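Local coordinates for protein D-ribulose-5-phosphate 3-epimerase, putative (PDB 1TQX) that probably interconverts D-ribulose 5-phosphate and D-xylulose 5-phosphate as a divalent-metal-dependent epimerase of the TIM-barrel type, with a zinc ion bound here, at residues A[24-27]-A[28-32]; A[154-158]-A[159-163]; A[164-167]-A[168-172]. All blocks are in the same frame, centred on the assembly; numbering follows the deposited sequence.

Contact 1 (A[24-27]-A[28-32])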
ATOM      1  N   THR A  24       4.438  15.261  -3.658  1.00 20.08           N
ATOM      2  CA  THR A  24       5.141  14.368  -2.741  1.00 19.95           C
ATOM      3  C   THR A  24       5.964  15.153  -1.725  1.00 21.29           C
ATOM      4  O   THR A  24       6.034  14.782  -0.548  1.00 20.25           O
ATOM      5  CB  THR A  24       6.069  13.397  -3.502  1.00 20.58           C
ATOM      6  OG1 THR A  24       5.303  12.650  -4.456  1.00 21.57           O
ATOM      7  CG2 THR A  24       6.722  12.420  -2.531  1.00 18.75           C
ATOM      8  N   GLN A  25       6.591  16.234  -2.185  1.00 20.97           N
ATOM      9  CA  GLN A  25       7.388  17.080  -1.304  1.00 22.34           C
ATOM     10  C   GLN A  25       6.443  17.687  -0.267  1.00 23.72           C
ATOM     11  O   GLN A  25       6.791  17.817   0.905  1.00 23.68           O
ATOM     12  CB  GLN A  25       8.088  18.182  -2.113  1.00 22.99           C
ATOM     13  CG  GLN A  25       9.124  17.635  -3.104  1.00 22.98           C
ATOM     14  CD  GLN A  25       9.739  18.705  -3.988  1.00 24.86           C
ATOM     15  OE1 GLN A  25       9.058  19.630  -4.426  1.00 26.04           O
ATOM     16  NE2 GLN A  25      11.033  18.569  -4.276  1.00 24.07           N
ATOM     17  N   ARG A  26       5.242  18.045  -0.709  1.00 23.60           N
ATOM     18  CA  ARG A  26       4.237  18.617   0.175  1.00 25.10           C
ATOM     19  C   ARG A  26       3.857  17.592   1.249  1.00 24.69           C
ATOM     20  O   ARG A  26       3.841  17.904   2.439  1.00 24.80           O
ATOM     21  CB  ARG A  26       3.014  19.024  -0.651  1.00 27.24           C
ATOM     22  CG  ARG A  26       1.878  19.664   0.122  1.00 32.45           C
ATOM     23  CD  ARG A  26       0.668  19.808  -0.799  1.00 36.82           C
ATOM     24  NE  ARG A  26      -0.588  19.704  -0.067  1.00 42.42           N
ATOM     25  CZ  ARG A  26      -1.701  19.195  -0.577  1.00 43.68           C
ATOM     26  NH1 ARG A  26      -1.713  18.743  -1.827  1.00 40.99           N
ATOM     27  NH2 ARG A  26      -2.804  19.139   0.161  1.00 47.72           N
ATOM     28  N   MET A  27       3.560  16.364   0.835  1.00 24.22           N
ATOM     29  CA  MET A  27       3.202  15.322   1.794  1.00 24.88           C
ATOM     30  C   MET A  27       4.357  15.105   2.772  1.00 26.46           C
ATOM     31  O   MET A  27       4.152  14.891   3.971  1.00 25.27           O
ATOM     32  CB  MET A  27       2.880  14.011   1.063  1.00 23.08           C
ATOM     33  CG  MET A  27       1.567  14.047   0.265  1.00 23.32           C
ATOM     34  SD  MET A  27       0.137  14.410   1.332  1.00 25.07           S
ATOM     35  CE  MET A  27      -0.200  16.112   0.873  1.00 23.71           C
ATOM     36  N   GLU A  28       5.572  15.169   2.248  1.00 25.21           N
ATOM     37  CA  GLU A  28       6.772  14.995   3.056  1.00 28.13           C
ATOM     38  C   GLU A  28       6.847  16.109   4.103  1.00 27.75           C
ATOM     39  O   GLU A  28       7.099  15.852   5.278  1.00 27.73           O
ATOM     40  CB  GLU A  28       8.004  15.029   2.141  1.00 29.19           C
ATOM     41  CG  GLU A  28       9.311  14.591   2.778  1.00 34.21           C
ATOM     42  CD  GLU A  28      10.400  14.370   1.737  1.00 36.57           C
ATOM     43  OE1 GLU A  28      10.722  15.324   0.992  1.00 38.76           O
ATOM     44  OE2 GLU A  28      10.929  13.243   1.663  1.00 34.72           O
ATOM     45  N   SER A  29       6.607  17.346   3.674  1.00 27.10           N
ATOM     46  CA  SER A  29       6.665  18.485   4.582  1.00 28.50           C
ATOM     47  C   SER A  29       5.577  18.437   5.653  1.00 28.60           C
ATOM     48  O   SER A  29       5.731  19.029   6.726  1.00 27.44           O
ATOM     49  CB  SER A  29       6.551  19.799   3.801  1.00 30.46           C
ATOM     50  OG  SER A  29       5.223  20.011   3.353  1.00 33.06           O
ATOM     51  N   LEU A  30       4.483  17.731   5.369  1.00 27.65           N
ATOM     52  CA  LEU A  30       3.384  17.619   6.324  1.00 27.15           C
ATOM     53  C   LEU A  30       3.610  16.502   7.334  1.00 27.33           C
ATOM     54  O   LEU A  30       2.851  16.366   8.288  1.00 29.28           O
ATOM     55  CB  LEU A  30       2.055  17.386   5.593  1.00 26.52           C
ATOM     56  CG  LEU A  30       1.601  18.489   4.633  1.00 25.56           C
ATOM     57  CD1 LEU A  30       0.257  18.113   4.026  1.00 27.25           C
ATOM     58  CD2 LEU A  30       1.506  19.822   5.377  1.00 26.96           C
ATOM     59  N   GLY A  31       4.639  15.691   7.115  1.00 26.00           N
ATOM     60  CA  GLY A  31       4.926  14.621   8.050  1.00 25.60           C
ATOM     61  C   GLY A  31       4.542  13.215   7.632  1.00 24.95           C
ATOM     62  O   GLY A  31       4.681  12.281   8.422  1.00 24.00           O
ATOM     63  N   ALA A  32       4.054  13.040   6.409  1.00 23.89           N
ATOM     64  CA  ALA A  32       3.693  11.698   5.959  1.00 24.12           C
ATOM     65  C   ALA A  32       4.978  10.871   5.926  1.00 22.70           C
ATOM     66  O   ALA A  32       5.988  11.315   5.384  1.00 23.58           O
ATOM     67  CB  ALA A  32       3.052  11.754   4.563  1.00 22.07           C
TER
HETATM   68  O   HOH W   1       9.656  18.207   1.423  1.00 37.09           O
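Met27 and Ala32 meet where helix 20-29 ends in a Schellman motif and the chain turns back toward the barrel of this TIM-barrel enzyme. The tight side is here: Met27 CB lies 4.2 Å from Ala32 CB, and both side chains pack on Pro10 of strand 7-10. Met27 O receives Ala32 N at 3.1 Å, the bond that closes the motif, and Gly31 N turns back to Glu28 O. Glycine suits position 31 because its positive phi of 104° would jam a CB against the preceding carbonyl oxygen. Bent at chi2 and chi3, the flexible Met27 chain lays CE over the centre of one face of the Arg26 guanidinium and 3.8 Å from Leu30 CD1. That arginine's NH1 forms a salt bridge with Glu23.

The other side faces solvent. Glu28 is partly exposed, yet its carboxylate is well anchored: OE2 takes the backbone N-H groups of Lys63 and Ile65, while a water bridges OE1 to Gln25 O. Ser29 is exposed, and a small hydroxyl fits this last turn: with chi1 at 74°, OG sits between the backbone N and the carbonyl carbon and donates to Arg26 O at 2.7 Å, adding to the weak bond that oxygen already takes from Leu30 N.

Contact 2 (A[154-158]-A[159-163])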
ATOM      1  N   GLN A 154     -13.860   5.464  -4.386  1.00 34.55           N
ATOM      2  CA  GLN A 154     -14.880   4.464  -4.059  1.00 33.36           C
ATOM      3  C   GLN A 154     -15.082   4.356  -2.547  1.00 32.69           C
ATOM      4  O   GLN A 154     -14.266   4.855  -1.771  1.00 31.21           O
ATOM      5  CB  GLN A 154     -14.484   3.104  -4.618  1.00 33.49           C
ATOM      6  CG  GLN A 154     -14.084   3.122  -6.080  1.00 33.88           C
ATOM      7  CD  GLN A 154     -13.750   1.737  -6.588  1.00 35.46           C
ATOM      8  OE1 GLN A 154     -14.620   0.875  -6.680  1.00 34.85           O
ATOM      9  NE2 GLN A 154     -12.481   1.513  -6.907  1.00 35.63           N
ATOM     10  N   SER A 155     -16.157   3.686  -2.134  1.00 31.70           N
ATOM     11  CA  SER A 155     -16.469   3.550  -0.714  1.00 32.04           C
ATOM     12  C   SER A 155     -15.828   2.370   0.020  1.00 30.28           C
ATOM     13  O   SER A 155     -15.760   1.250  -0.488  1.00 29.84           O
ATOM     14  CB  SER A 155     -17.988   3.510  -0.517  1.00 34.14           C
ATOM     15  OG  SER A 155     -18.551   2.376  -1.147  1.00 42.05           O
ATOM     16  N   PHE A 156     -15.372   2.652   1.234  1.00 29.95           N
ATOM     17  CA  PHE A 156     -14.728   1.682   2.118  1.00 29.42           C
ATOM     18  C   PHE A 156     -15.639   0.478   2.370  1.00 29.69           C
ATOM     19  O   PHE A 156     -16.806   0.640   2.732  1.00 27.05           O
ATOM     20  CB  PHE A 156     -14.407   2.386   3.443  1.00 28.63           C
ATOM     21  CG  PHE A 156     -13.788   1.504   4.494  1.00 28.42           C
ATOM     22  CD1 PHE A 156     -12.430   1.199   4.461  1.00 28.94           C
ATOM     23  CD2 PHE A 156     -14.555   1.029   5.557  1.00 28.45           C
ATOM     24  CE1 PHE A 156     -11.844   0.441   5.475  1.00 28.41           C
ATOM     25  CE2 PHE A 156     -13.979   0.272   6.575  1.00 28.97           C
ATOM     26  CZ  PHE A 156     -12.621  -0.021   6.533  1.00 29.10           C
ATOM     27  N   MET A 157     -15.104  -0.726   2.176  1.00 27.83           N
ATOM     28  CA  MET A 157     -15.868  -1.949   2.405  1.00 30.59           C
ATOM     29  C   MET A 157     -15.620  -2.430   3.828  1.00 30.75           C
ATOM     30  O   MET A 157     -14.585  -3.029   4.120  1.00 29.64           O
ATOM     31  CB  MET A 157     -15.447  -3.032   1.412  1.00 29.66           C
ATOM     32  CG  MET A 157     -15.761  -2.697  -0.030  1.00 31.72           C
ATOM     33  SD  MET A 157     -15.029  -3.875  -1.186  1.00 34.06           S
ATOM     34  CE  MET A 157     -15.989  -5.359  -0.810  1.00 35.61           C
ATOM     35  N   HIS A 158     -16.576  -2.164   4.712  1.00 30.48           N
ATOM     36  CA  HIS A 158     -16.448  -2.553   6.110  1.00 32.53           C
ATOM     37  C   HIS A 158     -16.344  -4.067   6.296  1.00 30.84           C
ATOM     38  O   HIS A 158     -15.792  -4.536   7.290  1.00 29.78           O
ATOM     39  CB  HIS A 158     -17.638  -2.009   6.910  1.00 36.95           C
ATOM     40  CG  HIS A 158     -17.460  -2.086   8.395  1.00 42.73           C
ATOM     41  ND1 HIS A 158     -17.332  -3.282   9.073  1.00 44.67           N
ATOM     42  CD2 HIS A 158     -17.392  -1.113   9.335  1.00 44.37           C
ATOM     43  CE1 HIS A 158     -17.192  -3.041  10.364  1.00 45.02           C
ATOM     44  NE2 HIS A 158     -17.224  -1.733  10.550  1.00 44.61           N
ATOM     45  N   ASP A 159     -16.863  -4.830   5.340  1.00 30.45           N
ATOM     46  CA  ASP A 159     -16.823  -6.283   5.443  1.00 31.62           C
ATOM     47  C   ASP A 159     -15.426  -6.883   5.241  1.00 30.26           C
ATOM     48  O   ASP A 159     -15.249  -8.096   5.326  1.00 27.48           O
ATOM     49  CB  ASP A 159     -17.824  -6.906   4.461  1.00 36.53           C
ATOM     50  CG  ASP A 159     -17.458  -6.660   3.011  1.00 41.28           C
ATOM     51  OD1 ASP A 159     -16.894  -5.589   2.701  1.00 43.79           O
ATOM     52  OD2 ASP A 159     -17.761  -7.536   2.173  1.00 44.97           O
ATOM     53  N   MET A 160     -14.436  -6.034   4.986  1.00 28.62           N
ATOM     54  CA  MET A 160     -13.062  -6.506   4.810  1.00 28.53           C
ATOM     55  C   MET A 160     -12.328  -6.505   6.150  1.00 28.48           C
ATOM     56  O   MET A 160     -11.209  -7.010   6.252  1.00 28.35           O
ATOM     57  CB  MET A 160     -12.307  -5.609   3.815  1.00 27.67           C
ATOM     58  CG  MET A 160     -12.801  -5.709   2.381  1.00 27.42           C
ATOM     59  SD  MET A 160     -12.500  -7.338   1.674  1.00 27.79           S
ATOM     60  CE  MET A 160     -14.109  -8.159   1.894  1.00 27.52           C
ATOM     61  N   MET A 161     -12.959  -5.947   7.182  1.00 27.34           N
ATOM     62  CA  MET A 161     -12.315  -5.880   8.489  1.00 28.23           C
ATOM     63  C   MET A 161     -12.016  -7.244   9.098  1.00 27.45           C
ATOM     64  O   MET A 161     -11.128  -7.368   9.940  1.00 27.70           O
ATOM     65  CB  MET A 161     -13.154  -5.041   9.456  1.00 28.65           C
ATOM     66  CG  MET A 161     -13.211  -3.568   9.089  1.00 27.34           C
ATOM     67  SD  MET A 161     -11.567  -2.836   8.869  1.00 28.63           S
ATOM     68  CE  MET A 161     -11.336  -3.048   7.093  1.00 25.67           C
ATOM     69  N   GLY A 162     -12.756  -8.260   8.672  1.00 28.56           N
ATOM     70  CA  GLY A 162     -12.522  -9.598   9.182  1.00 27.49           C
ATOM     71  C   GLY A 162     -11.134 -10.068   8.787  1.00 28.33           C
ATOM     72  O   GLY A 162     -10.457 -10.750   9.559  1.00 27.08           O
ATOM     73  N   LYS A 163     -10.702  -9.698   7.582  1.00 27.30           N
ATOM     74  CA  LYS A 163      -9.380 -10.087   7.097  1.00 26.75           C
ATOM     75  C   LYS A 163      -8.306  -9.442   7.960  1.00 26.94           C
ATOM     76  O   LYS A 163      -7.313 -10.083   8.314  1.00 26.77           O
ATOM     77  CB  LYS A 163      -9.184  -9.655   5.638  1.00 26.03           C
ATOM     78  CG  LYS A 163     -10.174 -10.266   4.662  1.00 26.04           C
ATOM     79  CD  LYS A 163      -9.809  -9.905   3.237  1.00 25.05           C
ATOM     80  CE  LYS A 163     -10.804 -10.478   2.238  1.00 25.41           C
ATOM     81  NZ  LYS A 163     -10.417 -10.113   0.838  1.00 22.98           N
TER
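Between Met157 and Met161 the backbone winds into a short 3-10 turn, in which Met160 N bonds to Met157 O at 3.1 Å and Met161 N to His158 O at 3.2 Å. Both N-H groups point well at their acceptors, though the donors stand above the carbonyl planes, as is usual for i to i+3 bonds.

On one flank Phe156 and Met161 cross at about a right angle. Met161, bent at chi2 and chi3, brings CE to 3.3 Å from Phe156 CZ, an oblique approach and a close one. Its SD stands at the ring edge, 5.2 Å from the centroid of the Phe156 ring, a Met-aromatic contact. A long, pliable thioether suits this place because it can curl to reach the phenyl group; the Phe156 side chain also touches Thr186 and Ser190 of helix 184-193.

This turn is the end of a beta-alpha loop of the TIM barrel: it follows strand 141-145 and leads into helix 161-170, and it carries the Phe156 side chain to within about 4 Å of Gly181, a predicted substrate-binding residue. Met157 is anchored to the loop behind it by backbone bonding with Thr146.

Met161 CG lies over one face of the exposed His158 ring, 4.1 Å above its plane and toward the rim, and these two side chains also cross at about a right angle. Asp159, likewise exposed, has CG between its backbone N and carbonyl carbon (chi1 66°), which brings OD1 against Met157 CB at 3.2 Å, a polar oxygen in van der Waals contact with a methylene; an acidic residue is readily accommodated at this solvent-facing place. Met157 CB in turn rests 3.9 Å from Met160 CG, while the Met157 side chain reaches Pro123 in a neighbouring loop.

Contact 3 (A[164-167]-A[168-172])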
ATOM      1  N   VAL A 164      -8.511  -8.170   8.288  1.00 26.57           N
ATOM      2  CA  VAL A 164      -7.568  -7.424   9.114  1.00 25.57           C
ATOM      3  C   VAL A 164      -7.421  -8.064  10.497  1.00 26.67           C
ATOM      4  O   VAL A 164      -6.302  -8.270  10.967  1.00 25.53           O
ATOM      5  CB  VAL A 164      -8.011  -5.946   9.270  1.00 25.61           C
ATOM      6  CG1 VAL A 164      -7.014  -5.183  10.144  1.00 23.28           C
ATOM      7  CG2 VAL A 164      -8.115  -5.284   7.892  1.00 25.40           C
ATOM      8  N   SER A 165      -8.540  -8.381  11.146  1.00 26.70           N
ATOM      9  CA  SER A 165      -8.485  -9.005  12.471  1.00 27.96           C
ATOM     10  C   SER A 165      -7.781 -10.359  12.418  1.00 27.81           C
ATOM     11  O   SER A 165      -6.985 -10.684  13.299  1.00 29.03           O
ATOM     12  CB  SER A 165      -9.892  -9.179  13.050  1.00 27.68           C
ATOM     13  OG  SER A 165     -10.457  -7.926  13.383  1.00 30.51           O
ATOM     14  N   PHE A 166      -8.074 -11.145  11.385  1.00 28.03           N
ATOM     15  CA  PHE A 166      -7.443 -12.453  11.217  1.00 29.29           C
ATOM     16  C   PHE A 166      -5.920 -12.328  11.200  1.00 28.85           C
ATOM     17  O   PHE A 166      -5.219 -13.040  11.917  1.00 28.77           O
ATOM     18  CB  PHE A 166      -7.896 -13.100   9.904  1.00 29.01           C
ATOM     19  CG  PHE A 166      -7.158 -14.366   9.568  1.00 31.12           C
ATOM     20  CD1 PHE A 166      -7.534 -15.582  10.137  1.00 32.76           C
ATOM     21  CD2 PHE A 166      -6.067 -14.344   8.700  1.00 30.75           C
ATOM     22  CE1 PHE A 166      -6.834 -16.758   9.848  1.00 33.29           C
ATOM     23  CE2 PHE A 166      -5.362 -15.514   8.406  1.00 32.59           C
ATOM     24  CZ  PHE A 166      -5.746 -16.721   8.980  1.00 33.00           C
ATOM     25  N   LEU A 167      -5.413 -11.420  10.367  1.00 28.72           N
ATOM     26  CA  LEU A 167      -3.976 -11.209  10.233  1.00 28.24           C
ATOM     27  C   LEU A 167      -3.299 -10.706  11.505  1.00 28.58           C
ATOM     28  O   LEU A 167      -2.255 -11.225  11.897  1.00 27.78           O
ATOM     29  CB  LEU A 167      -3.694 -10.238   9.077  1.00 27.11           C
ATOM     30  CG  LEU A 167      -4.038 -10.733   7.668  1.00 24.72           C
ATOM     31  CD1 LEU A 167      -4.038  -9.569   6.693  1.00 23.14           C
ATOM     32  CD2 LEU A 167      -3.032 -11.789   7.238  1.00 24.85           C
ATOM     33  N   ARG A 168      -3.882  -9.701  12.153  1.00 28.85           N
ATOM     34  CA  ARG A 168      -3.281  -9.167  13.372  1.00 30.91           C
ATOM     35  C   ARG A 168      -3.223 -10.205  14.487  1.00 32.57           C
ATOM     36  O   ARG A 168      -2.251 -10.269  15.237  1.00 33.17           O
ATOM     37  CB  ARG A 168      -4.051  -7.938  13.870  1.00 29.25           C
ATOM     38  CG  ARG A 168      -3.498  -7.346  15.166  1.00 27.48           C
ATOM     39  CD  ARG A 168      -2.023  -6.980  15.015  1.00 29.17           C
ATOM     40  NE  ARG A 168      -1.814  -5.926  14.023  1.00 27.54           N
ATOM     41  CZ  ARG A 168      -0.837  -5.936  13.119  1.00 28.09           C
ATOM     42  NH1 ARG A 168       0.017  -6.948  13.078  1.00 25.39           N
ATOM     43  NH2 ARG A 168      -0.709  -4.932  12.260  1.00 27.91           N
ATOM     44  N   LYS A 169      -4.265 -11.018  14.594  1.00 34.85           N
ATOM     45  CA  LYS A 169      -4.320 -12.039  15.633  1.00 36.87           C
ATOM     46  C   LYS A 169      -3.273 -13.134  15.428  1.00 36.21           C
ATOM     47  O   LYS A 169      -2.661 -13.605  16.388  1.00 34.45           O
ATOM     48  CB  LYS A 169      -5.716 -12.665  15.681  1.00 38.93           C
ATOM     49  CG  LYS A 169      -5.924 -13.641  16.833  1.00 44.08           C
ATOM     50  CD  LYS A 169      -7.371 -14.119  16.898  1.00 47.07           C
ATOM     51  CE  LYS A 169      -7.616 -15.024  18.101  1.00 49.99           C
ATOM     52  NZ  LYS A 169      -6.766 -16.246  18.077  1.00 50.78           N
ATOM     53  N   LYS A 170      -3.063 -13.521  14.173  1.00 35.32           N
ATOM     54  CA  LYS A 170      -2.112 -14.575  13.841  1.00 35.07           C
ATOM     55  C   LYS A 170      -0.666 -14.093  13.725  1.00 34.69           C
ATOM     56  O   LYS A 170       0.263 -14.830  14.049  1.00 33.01           O
ATOM     57  CB  LYS A 170      -2.539 -15.254  12.533  1.00 36.88           C
ATOM     58  CG  LYS A 170      -1.764 -16.520  12.179  1.00 37.19           C
ATOM     59  CD  LYS A 170      -2.389 -17.206  10.967  1.00 37.56           C
ATOM     60  CE  LYS A 170      -1.623 -18.460  10.564  1.00 37.85           C
ATOM     61  NZ  LYS A 170      -1.661 -19.510  11.619  1.00 37.13           N
ATOM     62  N   TYR A 171      -0.481 -12.861  13.264  1.00 33.49           N
ATOM     63  CA  TYR A 171       0.858 -12.307  13.096  1.00 33.04           C
ATOM     64  C   TYR A 171       0.959 -10.938  13.765  1.00 34.42           C
ATOM     65  O   TYR A 171       0.639  -9.917  13.156  1.00 32.88           O
ATOM     66  CB  TYR A 171       1.194 -12.183  11.603  1.00 31.61           C
ATOM     67  CG  TYR A 171       0.966 -13.440  10.793  1.00 29.63           C
ATOM     68  CD1 TYR A 171      -0.226 -13.642  10.106  1.00 29.15           C
ATOM     69  CD2 TYR A 171       1.953 -14.422  10.696  1.00 30.10           C
ATOM     70  CE1 TYR A 171      -0.433 -14.790   9.336  1.00 28.46           C
ATOM     71  CE2 TYR A 171       1.756 -15.576   9.930  1.00 27.47           C
ATOM     72  CZ  TYR A 171       0.561 -15.750   9.252  1.00 29.20           C
ATOM     73  OH  TYR A 171       0.358 -16.874   8.481  1.00 26.50           O
ATOM     74  N   LYS A 172       1.421 -10.915  15.012  1.00 35.41           N
ATOM     75  CA  LYS A 172       1.520  -9.662  15.755  1.00 37.04           C
ATOM     76  C   LYS A 172       2.519  -8.627  15.236  1.00 35.54           C
ATOM     77  O   LYS A 172       2.333  -7.434  15.459  1.00 36.45           O
ATOM     78  CB  LYS A 172       1.797  -9.951  17.237  1.00 40.97           C
ATOM     79  CG  LYS A 172       3.040 -10.779  17.507  1.00 45.31           C
ATOM     80  CD  LYS A 172       3.288 -10.969  19.009  1.00 50.63           C
ATOM     81  CE  LYS A 172       2.261 -11.890  19.667  1.00 52.98           C
ATOM     82  NZ  LYS A 172       0.895 -11.298  19.759  1.00 55.42           N
TER
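Leu167 O receives Tyr171 N at 2.8 Å, the shortest of the four backbone bonds that span this last part of helix 161-170. Tyr171 is the first residue to leave helical angles, so this bond holds the departing chain to the final turn. The Tyr171 ring turns its edge to the same carbonyl oxygen, with CD1 at 3.6 Å from Leu167 O.

Leucine suits position 167 because it faces inward: its side chain packs on Val142 and Val144 of strand 141-145, Ile176 of strand 175-179 and Leu134. Leu167 CD2 also lies 4.4 Å from Tyr171 CD1, a light touch at the limit of van der Waals range. Tyrosine serves two needs at the boundary, since its ring packs on Val131 and Leu134 while OH is hydrogen-bonded to Asp135. Over one face of that ring passes Lys170 CG, 3.6 Å above the plane.

One turn apart, Phe166 and Lys170 run side by side in the same direction. Each has CG anti to its backbone nitrogen (chi1 172° and -171°), which sends both chains the same way and brings Phe166 CZ 3.9 Å from Lys170 CD. Lysine is apt at this exposed position: its CD touches the aromatic ring obliquely at CZ while the ammonium end leads away from the helix.

Arg168 instead bends at chi2 and chi3, and its NH1 makes a weak bond to Tyr171 O as well as a bond to Leu174 O; NH2 reaches Gly194 O. The guanidinium thus links the helix end to the residues leading into strand 175-179 and to Gly194. Helix 161-170 is the connection of a beta-alpha-beta crossover, joining the parallel strands 141-145 and 175-179 of the TIM barrel.

In the fold
Contacts 2 and 3 follow one another on helix 161-170, the first at its start and the second at its end, with centres 15 Å apart. Contact 1 closes another barrel helix, 20-29, its centre 27 Å from that of contact 2 and 30 Å from that of contact 3. Contact 2 comes closest to the predicted substrate site; its Phe156 side chain is about 9 Å from that of Asp179, a zinc ligand, and about 13 Å from the zinc ion. In contact 1 the Met27 side chain is about 8 Å from Gly201, another predicted substrate residue. In contact 3 the side chain of Val164, about 10 Å from that of Asp179, packs on Ile176 and Val178 of the strand ending at Asp179.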